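Local coordinates for histone-lysine N-methyltransferase, H3 lysine-9 specific SUVH6 (Arabidopsis thaliana, PDB 6A5K), which methylates lysine 9 of histone H3 with S-adenosylmethionine as methyl donor and probably reads methylated DNA through its SRA domain, at residues 13-17 and 85-89; 51-57 and 417-421; 273-279 and 381-386; 325-331 and 462-468. The protein carries 1 engineered substitution. All coordinates share one frame; numbering follows the deposited sequence.

Interaction 1. Residues 13-17 and 85-89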
loop_
_atom_site.group_PDB
_atom_site.type_symbol
_atom_site.label_atom_id
_atom_site.label_comp_id
_atom_site.label_asym_id
_atom_site.label_seq_id
_atom_site.Cartn_x
_atom_site.Cartn_y
_atom_site.Cartn_z
ATOM N N THR A 13 -12.449 -0.851 -3.697
ATOM C CA THR A 13 -12.697 -2.039 -4.516
ATOM C C THR A 13 -11.426 -2.878 -4.604
ATOM O O THR A 13 -11.472 -4.109 -4.467
ATOM C CB THR A 13 -13.199 -1.658 -5.930
ATOM O OG1 THR A 13 -14.428 -0.928 -5.813
ATOM C CG2 THR A 13 -13.445 -2.904 -6.782
ATOM N N LEU A 14 -10.288 -2.216 -4.811
ATOM C CA LEU A 14 -9.015 -2.939 -4.842
ATOM C C LEU A 14 -8.682 -3.545 -3.475
ATOM O O LEU A 14 -8.129 -4.647 -3.385
ATOM C CB LEU A 14 -7.874 -2.025 -5.298
ATOM C CG LEU A 14 -7.950 -1.465 -6.721
ATOM C CD1 LEU A 14 -6.748 -0.552 -7.004
ATOM C CD2 LEU A 14 -8.020 -2.587 -7.724
ATOM N N ARG A 15 -9.026 -2.816 -2.418
ATOM C CA ARG A 15 -8.778 -3.263 -1.048
ATOM C C ARG A 15 -9.605 -4.522 -0.755
ATOM O O ARG A 15 -9.102 -5.507 -0.191
ATOM C CB ARG A 15 -9.105 -2.125 -0.066
ATOM C CG ARG A 15 -8.517 -2.270 1.319
ATOM C CD ARG A 15 -8.713 -0.983 2.128
ATOM N NE ARG A 15 -8.005 0.151 1.537
ATOM C CZ ARG A 15 -8.494 1.387 1.484
ATOM N NH1 ARG A 15 -9.694 1.650 1.979
ATOM N NH2 ARG A 15 -7.784 2.364 0.939
ATOM N N LEU A 16 -10.872 -4.492 -1.162
ATOM C CA LEU A 16 -11.759 -5.642 -1.036
ATOM C C LEU A 16 -11.204 -6.845 -1.807
ATOM O O LEU A 16 -11.134 -7.962 -1.283
ATOM C CB LEU A 16 -13.158 -5.287 -1.542
ATOM C CG LEU A 16 -14.252 -6.338 -1.366
ATOM C CD1 LEU A 16 -14.590 -6.519 0.119
ATOM C CD2 LEU A 16 -15.492 -5.961 -2.178
ATOM N N PHE A 17 -10.794 -6.601 -3.050
ATOM C CA PHE A 17 -10.198 -7.647 -3.873
ATOM C C PHE A 17 -9.001 -8.318 -3.186
ATOM O O PHE A 17 -8.934 -9.551 -3.083
ATOM C CB PHE A 17 -9.761 -7.076 -5.225
ATOM C CG PHE A 17 -8.958 -8.036 -6.045
ATOM C CD1 PHE A 17 -9.573 -9.090 -6.702
ATOM C CD2 PHE A 17 -7.584 -7.886 -6.166
ATOM C CE1 PHE A 17 -8.839 -9.977 -7.465
ATOM C CE2 PHE A 17 -6.844 -8.770 -6.929
ATOM C CZ PHE A 17 -7.474 -9.820 -7.577
ATOM N N ASN A 85 -9.036 -5.396 -15.012
ATOM C CA ASN A 85 -10.365 -5.757 -15.503
ATOM C C ASN A 85 -11.453 -5.385 -14.503
ATOM O O ASN A 85 -12.538 -4.936 -14.882
ATOM C CB ASN A 85 -10.445 -7.251 -15.823
ATOM C CG ASN A 85 -11.800 -7.656 -16.396
ATOM O OD1 ASN A 85 -12.201 -7.203 -17.472
ATOM N ND2 ASN A 85 -12.507 -8.517 -15.677
ATOM N N ILE A 86 -11.159 -5.566 -13.223
ATOM C CA ILE A 86 -12.131 -5.244 -12.183
ATOM C C ILE A 86 -12.522 -3.764 -12.226
ATOM O O ILE A 86 -13.691 -3.410 -12.027
ATOM C CB ILE A 86 -11.585 -5.618 -10.791
ATOM C CG1 ILE A 86 -11.526 -7.139 -10.667
ATOM C CG2 ILE A 86 -12.463 -5.041 -9.690
ATOM C CD1 ILE A 86 -10.675 -7.639 -9.519
ATOM N N LEU A 87 -11.548 -2.916 -12.543
ATOM C CA LEU A 87 -11.756 -1.467 -12.602
ATOM C C LEU A 87 -12.170 -0.961 -13.983
ATOM O O LEU A 87 -12.547 0.205 -14.134
ATOM C CB LEU A 87 -10.481 -0.740 -12.166
ATOM C CG LEU A 87 -9.988 -0.975 -10.739
ATOM C CD1 LEU A 87 -8.732 -0.132 -10.454
ATOM C CD2 LEU A 87 -11.096 -0.662 -9.751
ATOM N N GLY A 88 -12.100 -1.831 -14.986
ATOM C CA GLY A 88 -12.412 -1.440 -16.349
ATOM C C GLY A 88 -11.330 -0.590 -16.996
ATOM O O GLY A 88 -11.591 0.141 -17.952
ATOM N N ILE A 89 -10.114 -0.673 -16.469
ATOM C CA ILE A 89 -8.970 0.046 -17.034
ATOM C C ILE A 89 -8.497 -0.625 -18.321
ATOM O O ILE A 89 -8.136 0.034 -19.300
ATOM C CB ILE A 89 -7.782 0.095 -16.044
ATOM C CG1 ILE A 89 -8.139 0.913 -14.804
ATOM C CG2 ILE A 89 -6.535 0.670 -16.710
ATOM C CD1 ILE A 89 -7.071 0.864 -13.737
#
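Two helices pack here through hydrocarbon: Thr13, Leu14 and Phe17, from the long N-terminal helix 5-29, meet Ile86 and Leu87 at the C-terminal end of helix 81-87 in the SRA domain. With CG anti to the backbone N (chi1 171°), Phe17 sends its ring across to Ile86, whose CD1 lies 3.4 Å from Phe17 CD1 and 3.6 Å from Phe17 CE1, an oblique approach to the ring. The other branch of the isoleucine goes to Thr13, where Ile86 CG2 and Thr13 CG2 are 3.7 Å apart and the two side chains pass one another head-to-tail. Thr13 OG1 sits beside its own backbone N and is hydrogen-bonded to Lys9 O in the same helix, which leaves the methyl to face the partner. Leu14 and Leu87 meet at about a right angle, Leu14 CD2 lying 3.7 Å from Leu87 CD1, and both also touch Phe78. Just beyond, Gly88, with positive phi, is the C-prime residue of the Schellman motif that ends helix 81-87. The ring of Phe17 is covered further by Ala48, Ser49 and Leu52 of helix 44-54. No hydrogen bond or ion pair joins the two segments, so what holds them is the fit of branched methyls and one aromatic ring, with burial rather than polar recognition as the likely source of stability.

Interaction 2. Residues 51-57 and 417-421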
loop_
_atom_site.group_PDB
_atom_site.type_symbol
_atom_site.label_atom_id
_atom_site.label_comp_id
_atom_site.label_asym_id
_atom_site.label_seq_id
_atom_site.Cartn_x
_atom_site.Cartn_y
_atom_site.Cartn_z
ATOM N N ILE A 51 -15.637 -13.977 -7.354
ATOM C CA ILE A 51 -16.464 -13.590 -6.210
ATOM C C ILE A 51 -16.934 -12.136 -6.311
ATOM O O ILE A 51 -18.116 -11.839 -6.111
ATOM C CB ILE A 51 -15.711 -13.818 -4.880
ATOM C CG1 ILE A 51 -15.539 -15.327 -4.642
ATOM C CG2 ILE A 51 -16.463 -13.193 -3.717
ATOM C CD1 ILE A 51 -14.549 -15.666 -3.552
ATOM N N LEU A 52 -16.023 -11.233 -6.654
ATOM C CA LEU A 52 -16.392 -9.829 -6.809
ATOM C C LEU A 52 -17.365 -9.621 -7.973
ATOM O O LEU A 52 -18.283 -8.804 -7.894
ATOM C CB LEU A 52 -15.140 -8.964 -7.000
ATOM C CG LEU A 52 -14.555 -8.316 -5.742
ATOM C CD1 LEU A 52 -13.891 -9.320 -4.807
ATOM C CD2 LEU A 52 -13.583 -7.209 -6.120
ATOM N N LYS A 53 -17.159 -10.363 -9.053
ATOM C CA LYS A 53 -18.042 -10.286 -10.213
ATOM C C LYS A 53 -19.477 -10.695 -9.862
ATOM O O LYS A 53 -20.433 -9.977 -10.174
ATOM C CB LYS A 53 -17.507 -11.168 -11.345
ATOM C CG LYS A 53 -18.462 -11.338 -12.512
ATOM C CD LYS A 53 -18.697 -10.022 -13.231
ATOM C CE LYS A 53 -17.988 -10.000 -14.571
ATOM N NZ LYS A 53 -18.197 -8.710 -15.287
ATOM N N ARG A 54 -19.625 -11.840 -9.202
ATOM C CA ARG A 54 -20.959 -12.356 -8.894
ATOM C C ARG A 54 -21.713 -11.441 -7.924
ATOM O O ARG A 54 -22.941 -11.389 -7.937
ATOM C CB ARG A 54 -20.861 -13.773 -8.318
ATOM C CG ARG A 54 -20.203 -14.788 -9.248
ATOM C CD ARG A 54 -21.211 -15.515 -10.155
ATOM N NE ARG A 54 -21.953 -14.625 -11.046
ATOM C CZ ARG A 54 -21.583 -14.330 -12.288
ATOM N NH1 ARG A 54 -20.469 -14.845 -12.795
ATOM N NH2 ARG A 54 -22.327 -13.512 -13.022
ATOM N N ASN A 55 -20.966 -10.713 -7.096
ATOM C CA ASN A 55 -21.546 -9.816 -6.103
ATOM C C ASN A 55 -21.673 -8.368 -6.578
ATOM O O ASN A 55 -21.938 -7.471 -5.782
ATOM C CB ASN A 55 -20.718 -9.861 -4.823
ATOM C CG ASN A 55 -20.945 -11.135 -4.026
ATOM O OD1 ASN A 55 -21.812 -11.187 -3.154
ATOM N ND2 ASN A 55 -20.170 -12.173 -4.329
ATOM N N GLY A 56 -21.478 -8.147 -7.874
ATOM C CA GLY A 56 -21.691 -6.840 -8.469
ATOM C C GLY A 56 -20.663 -5.775 -8.119
ATOM O O GLY A 56 -20.990 -4.587 -8.093
ATOM N N LYS A 57 -19.420 -6.183 -7.869
ATOM C CA LYS A 57 -18.407 -5.247 -7.378
ATOM C C LYS A 57 -17.500 -4.670 -8.467
ATOM O O LYS A 57 -16.672 -3.810 -8.175
ATOM C CB LYS A 57 -17.527 -5.912 -6.312
ATOM C CG LYS A 57 -18.302 -6.473 -5.123
ATOM C CD LYS A 57 -19.032 -5.379 -4.365
ATOM C CE LYS A 57 -19.741 -5.958 -3.154
ATOM N NZ LYS A 57 -20.647 -4.983 -2.488
HETATM N N MSE A 417 -16.405 -8.239 3.396
HETATM C CA MSE A 417 -15.888 -9.551 3.041
HETATM C C MSE A 417 -16.782 -10.684 3.524
HETATM O O MSE A 417 -16.950 -11.685 2.827
HETATM C CB MSE A 417 -14.488 -9.711 3.602
HETATM C CG MSE A 417 -13.515 -8.718 3.005
HETATM SE SE MSE A 417 -11.728 -9.285 3.410
HETATM C CE MSE A 417 -11.910 -11.036 2.643
ATOM N N SER A 418 -17.359 -10.529 4.712
ATOM C CA SER A 418 -18.304 -11.525 5.202
ATOM C C SER A 418 -19.503 -11.583 4.267
ATOM O O SER A 418 -20.089 -12.646 4.055
ATOM C CB SER A 418 -18.761 -11.209 6.624
ATOM O OG SER A 418 -19.685 -10.142 6.623
ATOM N N GLU A 419 -19.868 -10.431 3.711
ATOM C CA GLU A 419 -20.947 -10.380 2.730
ATOM C C GLU A 419 -20.569 -11.063 1.422
ATOM O O GLU A 419 -21.421 -11.663 0.769
ATOM C CB GLU A 419 -21.360 -8.936 2.451
ATOM C CG GLU A 419 -21.756 -8.157 3.685
ATOM C CD GLU A 419 -22.336 -6.802 3.343
ATOM O OE1 GLU A 419 -22.766 -6.087 4.275
ATOM O OE2 GLU A 419 -22.366 -6.460 2.138
ATOM N N LEU A 420 -19.302 -10.974 1.033
ATOM C CA LEU A 420 -18.875 -11.612 -0.216
ATOM C C LEU A 420 -18.915 -13.144 -0.183
ATOM O O LEU A 420 -19.317 -13.777 -1.161
ATOM C CB LEU A 420 -17.470 -11.155 -0.601
ATOM C CG LEU A 420 -17.382 -9.710 -1.074
ATOM C CD1 LEU A 420 -15.995 -9.446 -1.607
ATOM C CD2 LEU A 420 -18.423 -9.439 -2.139
HETATM N N MSE A 421 -18.492 -13.745 0.923
HETATM C CA MSE A 421 -18.531 -15.201 1.030
HETATM C C MSE A 421 -19.144 -15.657 2.348
HETATM O O MSE A 421 -20.311 -16.051 2.392
HETATM C CB MSE A 421 -17.129 -15.791 0.866
HETATM C CG MSE A 421 -16.045 -15.024 1.585
HETATM SE SE MSE A 421 -14.365 -15.017 0.579
HETATM C CE MSE A 421 -13.319 -14.032 1.832
HETATM O O HOH W 1 -21.747 -6.609 -0.762
#
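Ile51 comes first, its CG2 3.9 Å from Leu420 CB and its CD1 4.2 Å from SE of Met421, a selenomethionine in the crystal. Leu52 adds one methyl, CD1, 3.8 Å from Leu420 CD1. At Asn55 the other leucine branch is received: Leu420 CD2 is 3.6 Å from Asn55 CB and equally near CG. The amide of Asn55, held beside its own backbone N (chi1 -75°), turns back so that ND2 bonds Ile51 O at 2.7 Å, nearly straight at 171°; Asn55 N reaches the same oxygen from the opposite face of its plane. An alanine here would lose this second bond to Ile51 O and is likely to leave Leu420 CD2 less well covered. Gly56, with positive phi, is the C-prime residue of a Schellman motif that ends helix 44-54. This helix end packs on the last turn of helix 412-420 in the SET domain, with Leu16 and Val20 of helix 5-29 also touching Leu420. Lys57 bends at chi2 (-62°) and lays CE 3.9 Å from Leu420 CD2. Its NZ donates to a water at 2.6 Å, which donates in turn to Glu419 OE2 at 3.0 Å, bridging the two charges.

Interaction 3. Residues 273-279 and 381-386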
loop_
_atom_site.group_PDB
_atom_site.type_symbol
_atom_site.label_atom_id
_atom_site.label_comp_id
_atom_site.label_asym_id
_atom_site.label_seq_id
_atom_site.Cartn_x
_atom_site.Cartn_y
_atom_site.Cartn_z
ATOM N N THR A 273 14.365 7.783 19.011
ATOM C CA THR A 273 14.369 6.574 19.826
ATOM C C THR A 273 13.749 5.399 19.076
ATOM O O THR A 273 12.658 5.522 18.519
ATOM C CB THR A 273 13.592 6.784 21.140
ATOM O OG1 THR A 273 13.921 8.065 21.696
ATOM C CG2 THR A 273 13.942 5.692 22.133
ATOM N N VAL A 274 14.434 4.260 19.066
ATOM C CA VAL A 274 13.881 3.058 18.442
ATOM C C VAL A 274 13.221 2.154 19.486
ATOM O O VAL A 274 12.647 1.119 19.154
ATOM C CB VAL A 274 14.957 2.244 17.683
ATOM C CG1 VAL A 274 15.767 3.145 16.771
ATOM C CG2 VAL A 274 15.871 1.532 18.665
ATOM N N LYS A 275 13.297 2.551 20.751
ATOM C CA LYS A 275 12.733 1.737 21.822
ATOM C C LYS A 275 11.664 2.473 22.623
ATOM O O LYS A 275 11.808 3.650 22.948
ATOM C CB LYS A 275 13.843 1.251 22.762
ATOM C CG LYS A 275 14.884 0.385 22.074
ATOM C CD LYS A 275 14.930 -1.012 22.672
ATOM C CE LYS A 275 16.216 -1.237 23.455
ATOM N NZ LYS A 275 16.607 -2.678 23.483
ATOM N N LEU A 276 10.591 1.759 22.946
ATOM C CA LEU A 276 9.550 2.316 23.796
ATOM C C LEU A 276 10.094 2.634 25.182
ATOM O O LEU A 276 10.933 1.907 25.718
ATOM C CB LEU A 276 8.370 1.351 23.909
ATOM C CG LEU A 276 7.448 1.255 22.696
ATOM C CD1 LEU A 276 6.465 0.107 22.883
ATOM C CD2 LEU A 276 6.716 2.575 22.495
ATOM N N ILE A 277 9.625 3.734 25.752
ATOM C CA ILE A 277 9.987 4.080 27.116
ATOM C C ILE A 277 8.805 3.799 28.033
ATOM O O ILE A 277 7.750 4.424 27.914
ATOM C CB ILE A 277 10.421 5.544 27.227
ATOM C CG1 ILE A 277 11.570 5.810 26.252
ATOM C CG2 ILE A 277 10.809 5.889 28.671
ATOM C CD1 ILE A 277 11.875 7.265 26.060
ATOM N N TYR A 278 8.989 2.835 28.927
ATOM C CA TYR A 278 7.937 2.415 29.840
ATOM C C TYR A 278 8.053 3.133 31.171
ATOM O O TYR A 278 9.157 3.448 31.617
ATOM C CB TYR A 278 8.000 0.903 30.082
ATOM C CG TYR A 278 7.611 0.034 28.904
ATOM C CD1 TYR A 278 6.279 -0.266 28.644
ATOM C CD2 TYR A 278 8.578 -0.506 28.064
ATOM C CE1 TYR A 278 5.920 -1.067 27.572
ATOM C CE2 TYR A 278 8.230 -1.307 26.992
ATOM C CZ TYR A 278 6.899 -1.583 26.750
ATOM O OH TYR A 278 6.544 -2.380 25.683
ATOM N N PRO A 279 6.910 3.404 31.817
ATOM C CA PRO A 279 7.007 3.701 33.246
ATOM C C PRO A 279 7.499 2.441 33.952
ATOM O O PRO A 279 7.382 1.349 33.390
ATOM C CB PRO A 279 5.569 4.057 33.647
ATOM C CG PRO A 279 4.861 4.352 32.351
ATOM C CD PRO A 279 5.526 3.487 31.323
ATOM N N GLU A 381 6.603 1.249 13.759
ATOM C CA GLU A 381 5.887 1.397 15.023
ATOM C C GLU A 381 5.709 2.872 15.352
ATOM O O GLU A 381 6.486 3.704 14.890
ATOM C CB GLU A 381 6.653 0.691 16.154
ATOM C CG GLU A 381 5.951 0.690 17.509
ATOM C CD GLU A 381 6.591 -0.265 18.508
ATOM O OE1 GLU A 381 7.621 -0.884 18.173
ATOM O OE2 GLU A 381 6.062 -0.398 19.630
ATOM N N TYR A 382 4.689 3.203 16.141
ATOM C CA TYR A 382 4.648 4.518 16.770
ATOM C C TYR A 382 5.410 4.433 18.083
ATOM O O TYR A 382 4.897 3.920 19.075
ATOM C CB TYR A 382 3.211 5.000 17.007
ATOM C CG TYR A 382 3.141 6.486 17.287
ATOM C CD1 TYR A 382 3.358 6.986 18.568
ATOM C CD2 TYR A 382 2.867 7.388 16.269
ATOM C CE1 TYR A 382 3.309 8.348 18.823
ATOM C CE2 TYR A 382 2.816 8.749 16.516
ATOM C CZ TYR A 382 3.037 9.222 17.796
ATOM O OH TYR A 382 2.985 10.575 18.040
ATOM N N VAL A 383 6.645 4.919 18.082
ATOM C CA VAL A 383 7.493 4.808 19.265
ATOM C C VAL A 383 7.580 6.138 20.006
ATOM O O VAL A 383 7.711 7.195 19.386
ATOM C CB VAL A 383 8.912 4.321 18.889
ATOM C CG1 VAL A 383 9.851 4.384 20.091
ATOM C CG2 VAL A 383 8.853 2.905 18.335
ATOM N N GLY A 384 7.500 6.070 21.334
ATOM C CA GLY A 384 7.623 7.236 22.188
ATOM C C GLY A 384 7.590 6.793 23.641
ATOM O O GLY A 384 7.856 5.629 23.939
ATOM N N GLU A 385 7.258 7.707 24.546
ATOM C CA GLU A 385 7.132 7.358 25.960
ATOM C C GLU A 385 5.698 6.942 26.267
ATOM O O GLU A 385 4.766 7.688 25.967
ATOM C CB GLU A 385 7.524 8.528 26.869
ATOM C CG GLU A 385 8.679 9.387 26.386
ATOM C CD GLU A 385 8.963 10.553 27.332
ATOM O OE1 GLU A 385 8.939 10.345 28.566
ATOM O OE2 GLU A 385 9.198 11.679 26.843
ATOM N N LEU A 386 5.523 5.761 26.857
ATOM C CA LEU A 386 4.212 5.320 27.337
ATOM C C LEU A 386 3.804 6.114 28.571
ATOM O O LEU A 386 4.541 6.155 29.553
ATOM C CB LEU A 386 4.214 3.825 27.684
ATOM C CG LEU A 386 3.827 2.769 26.647
ATOM C CD1 LEU A 386 2.560 3.176 25.906
ATOM C CD2 LEU A 386 4.970 2.479 25.681
#
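Leu276 and Leu386 cross obliquely, their CD2 methyls 3.6 Å apart, at the middle of a contact between the Pre-SET region and the SET domain. At about a right angle to Leu276 lies Glu381, extended from a CG anti to its backbone N (chi1 -176°); its OE2 comes within 3.3 Å of Leu276 CD1, while the polar partner of that oxygen is His477 ND1. The next residue, Tyr382, brings its side chain to about 5 Å from the bound S-adenosylmethionine. Val383 points its CG1 into the backbone of the other segment, 3.4 Å from Thr273 O, a buried carbonyl that has no hydrogen-bond partner in the model. Ile277 and Glu385 run side by side in the same direction, with Ile277 CD1 3.9 Å from Glu385 CG. Tyr278 likewise lies alongside Leu386, whereas the ring of Pro279 stands across that leucine, Pro279 CG being 3.3 Å from Leu386 O. Between these side chains the backbones join at a single bridge: Ile277 N donates to Gly384 O at 3.2 Å, almost straight at 173°, and Leu386 N donates to Ile277 O at 2.8 Å. Segment 273-279 thus meets the start of strand 385-388, an outer strand of an antiparallel sheet. Backbone hydrogen bonding joins Glu385 to Asp442 of the next strand, 436-442, and Tyr382 to Val478 of strand 477-482.

Interaction 4. Residues 325-331 and 462-468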
loop_
_atom_site.group_PDB
_atom_site.type_symbol
_atom_site.label_atom_id
_atom_site.label_comp_id
_atom_site.label_asym_id
_atom_site.label_seq_id
_atom_site.Cartn_x
_atom_site.Cartn_y
_atom_site.Cartn_z
ATOM N N ALA A 325 -6.897 -6.320 9.061
ATOM C CA ALA A 325 -6.892 -5.712 10.381
ATOM C C ALA A 325 -7.713 -6.550 11.353
ATOM O O ALA A 325 -8.690 -7.185 10.960
ATOM C CB ALA A 325 -7.431 -4.286 10.312
ATOM N N LYS A 326 -7.289 -6.561 12.613
ATOM C CA LYS A 326 -8.016 -7.200 13.704
ATOM C C LYS A 326 -7.884 -6.288 14.915
ATOM O O LYS A 326 -7.019 -5.407 14.921
ATOM C CB LYS A 326 -7.458 -8.594 14.022
ATOM C CG LYS A 326 -7.469 -9.576 12.867
ATOM C CD LYS A 326 -6.959 -10.937 13.313
ATOM C CE LYS A 326 -7.983 -11.661 14.177
ATOM N NZ LYS A 326 -7.454 -12.945 14.713
ATOM N N PRO A 327 -8.730 -6.485 15.940
ATOM C CA PRO A 327 -8.549 -5.700 17.165
ATOM C C PRO A 327 -7.136 -5.844 17.729
ATOM O O PRO A 327 -6.493 -4.838 18.046
ATOM C CB PRO A 327 -9.590 -6.297 18.118
ATOM C CG PRO A 327 -10.674 -6.783 17.208
ATOM C CD PRO A 327 -9.960 -7.299 15.982
ATOM N N THR A 328 -6.657 -7.082 17.828
ATOM C CA THR A 328 -5.314 -7.342 18.335
ATOM C C THR A 328 -4.665 -8.514 17.598
ATOM O O THR A 328 -5.309 -9.522 17.315
ATOM C CB THR A 328 -5.326 -7.649 19.861
ATOM O OG1 THR A 328 -6.130 -6.681 20.546
ATOM C CG2 THR A 328 -3.914 -7.615 20.436
ATOM N N ILE A 329 -3.385 -8.371 17.280
ATOM C CA ILE A 329 -2.600 -9.485 16.765
ATOM C C ILE A 329 -1.566 -9.907 17.796
ATOM O O ILE A 329 -0.928 -9.058 18.419
ATOM C CB ILE A 329 -1.911 -9.116 15.447
ATOM C CG1 ILE A 329 -2.955 -8.990 14.341
ATOM C CG2 ILE A 329 -0.849 -10.146 15.066
ATOM C CD1 ILE A 329 -2.385 -8.484 13.068
ATOM N N TYR A 330 -1.431 -11.215 17.997
ATOM C CA TYR A 330 -0.421 -11.755 18.898
ATOM C C TYR A 330 0.699 -12.403 18.103
ATOM O O TYR A 330 0.481 -13.385 17.393
ATOM C CB TYR A 330 -1.033 -12.778 19.866
ATOM C CG TYR A 330 -2.137 -12.211 20.724
ATOM C CD1 TYR A 330 -3.432 -12.099 20.234
ATOM C CD2 TYR A 330 -1.885 -11.778 22.015
ATOM C CE1 TYR A 330 -4.443 -11.572 21.010
ATOM C CE2 TYR A 330 -2.896 -11.254 22.801
ATOM C CZ TYR A 330 -4.170 -11.154 22.289
ATOM O OH TYR A 330 -5.183 -10.634 23.059
ATOM N N GLU A 331 1.898 -11.845 18.210
ATOM C CA GLU A 331 3.060 -12.459 17.581
ATOM C C GLU A 331 3.773 -13.347 18.584
ATOM O O GLU A 331 3.582 -13.204 19.789
ATOM C CB GLU A 331 4.011 -11.393 17.033
ATOM C CG GLU A 331 3.418 -10.572 15.899
ATOM C CD GLU A 331 4.458 -9.746 15.164
ATOM O OE1 GLU A 331 5.667 -9.925 15.430
ATOM O OE2 GLU A 331 4.062 -8.916 14.321
ATOM N N TYR A 462 -3.081 1.974 8.216
ATOM C CA TYR A 462 -3.878 1.928 9.433
ATOM C C TYR A 462 -3.037 1.436 10.596
ATOM O O TYR A 462 -2.014 0.756 10.403
ATOM C CB TYR A 462 -5.119 1.036 9.277
ATOM C CG TYR A 462 -4.835 -0.400 8.902
ATOM C CD1 TYR A 462 -4.786 -0.787 7.572
ATOM C CD2 TYR A 462 -4.633 -1.380 9.882
ATOM C CE1 TYR A 462 -4.538 -2.101 7.211
ATOM C CE2 TYR A 462 -4.381 -2.702 9.525
ATOM C CZ TYR A 462 -4.335 -3.053 8.185
ATOM O OH TYR A 462 -4.101 -4.362 7.796
ATOM N N ALA A 463 -3.493 1.773 11.800
ATOM C CA ALA A 463 -2.850 1.340 13.037
ATOM C C ALA A 463 -3.384 -0.022 13.464
ATOM O O ALA A 463 -4.579 -0.301 13.362
ATOM C CB ALA A 463 -3.064 2.371 14.149
ATOM N N GLN A 464 -2.476 -0.863 13.937
ATOM C CA GLN A 464 -2.780 -2.231 14.315
ATOM C C GLN A 464 -2.100 -2.535 15.642
ATOM O O GLN A 464 -0.875 -2.417 15.763
ATOM C CB GLN A 464 -2.303 -3.206 13.240
ATOM C CG GLN A 464 -2.473 -4.677 13.593
ATOM C CD GLN A 464 -3.931 -5.037 13.825
ATOM O OE1 GLN A 464 -4.768 -4.890 12.929
ATOM N NE2 GLN A 464 -4.248 -5.499 15.036
ATOM N N ASN A 465 -2.894 -2.920 16.634
ATOM C CA ASN A 465 -2.350 -3.299 17.935
ATOM C C ASN A 465 -1.680 -4.664 17.856
ATOM O O ASN A 465 -2.271 -5.616 17.343
ATOM C CB ASN A 465 -3.450 -3.316 18.998
ATOM C CG ASN A 465 -3.928 -1.922 19.368
ATOM O OD1 ASN A 465 -3.263 -0.929 19.084
ATOM N ND2 ASN A 465 -5.083 -1.845 20.017
ATOM N N VAL A 466 -0.447 -4.751 18.357
ATOM C CA VAL A 466 0.303 -6.008 18.357
ATOM C C VAL A 466 0.917 -6.273 19.732
ATOM O O VAL A 466 1.459 -5.371 20.367
ATOM C CB VAL A 466 1.428 -6.016 17.282
ATOM C CG1 VAL A 466 2.231 -7.328 17.331
ATOM C CG2 VAL A 466 0.842 -5.826 15.884
ATOM N N LEU A 467 0.811 -7.515 20.190
ATOM C CA LEU A 467 1.486 -7.950 21.408
ATOM C C LEU A 467 2.485 -9.054 21.082
ATOM O O LEU A 467 2.177 -9.942 20.282
ATOM C CB LEU A 467 0.467 -8.441 22.440
ATOM C CG LEU A 467 -0.464 -7.364 23.006
ATOM C CD1 LEU A 467 -1.646 -7.990 23.738
ATOM C CD2 LEU A 467 0.316 -6.431 23.934
ATOM N N TYR A 468 3.678 -8.999 21.681
ATOM C CA TYR A 468 4.624 -10.111 21.543
ATOM C C TYR A 468 5.608 -10.255 22.710
ATOM O O TYR A 468 5.879 -11.374 23.146
ATOM C CB TYR A 468 5.402 -10.000 20.223
ATOM C CG TYR A 468 6.372 -8.842 20.123
ATOM C CD1 TYR A 468 7.727 -9.023 20.378
ATOM C CD2 TYR A 468 5.943 -7.577 19.742
ATOM C CE1 TYR A 468 8.622 -7.973 20.280
ATOM C CE2 TYR A 468 6.836 -6.521 19.638
ATOM C CZ TYR A 468 8.173 -6.727 19.912
ATOM O OH TYR A 468 9.068 -5.684 19.813
HETATM O O HOH W 2 -5.914 -2.747 16.353
HETATM O O HOH W 3 -6.142 -4.125 21.205
#
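Gln464 meets Lys326 and Ile329 where strand 328-330 of the Pre-SET region adds a parallel edge to the SET-domain sheet of strands 461-467, 477-482 and 378-381. From CB the chain goes to CG, anti to the backbone N (chi1 175°) and 3.8 Å from Ile329 CD1; the bend at chi2 (61°) then turns the amide toward Lys326. CD lies against Ile329 CD1 and close to Lys326 O. Gln464 OE1 accepts from Lys326 N at 3.0 Å (N-H...O angle 167°). Gln464 NE2 donates twice: to Lys326 O at 2.8 Å, from above that carbonyl plane, and to Asn465 O at 3.0 Å. Ile329 N reaches Asn465 O from the opposite face. A leucine in its place would probably leave both Lys326 N and Lys326 O without their mate and let the chain before the strand shift. Leu467 N donates to Ile329 O at 2.9 Å and Glu331 N to Leu467 O, just ahead of the zinc ligand Cys332. Leu467 runs next to Tyr330 on the same face of the sheet, its CD1 3.6 Å from Tyr330 CE2. A water 2.6 Å from Thr328 OG1 accepts from Asn465 ND2 at 2.8 Å.

From the N terminus, residues 13-17 of helix 5-29 are met by residues 85-89, so interaction 1 closes a loop of 67 residues and sets the SRA domain against that helix. Helix 44-54 lies within this loop, but its partner 417-421 comes far later, so interaction 2, spanning 359 residues, crosses interaction 1; the two touch through Leu16 and Leu420 and join the N-terminal helices to the SET domain. Interaction 3 closes 101 residues and falls wholly between the segments of interaction 2. Interaction 4 closes 130, crosses both 2 and 3, and has its centre about 17 Å from that of interaction 3. Together 3 and 4 tie the Pre-SET region to the edges of two SET-domain sheets.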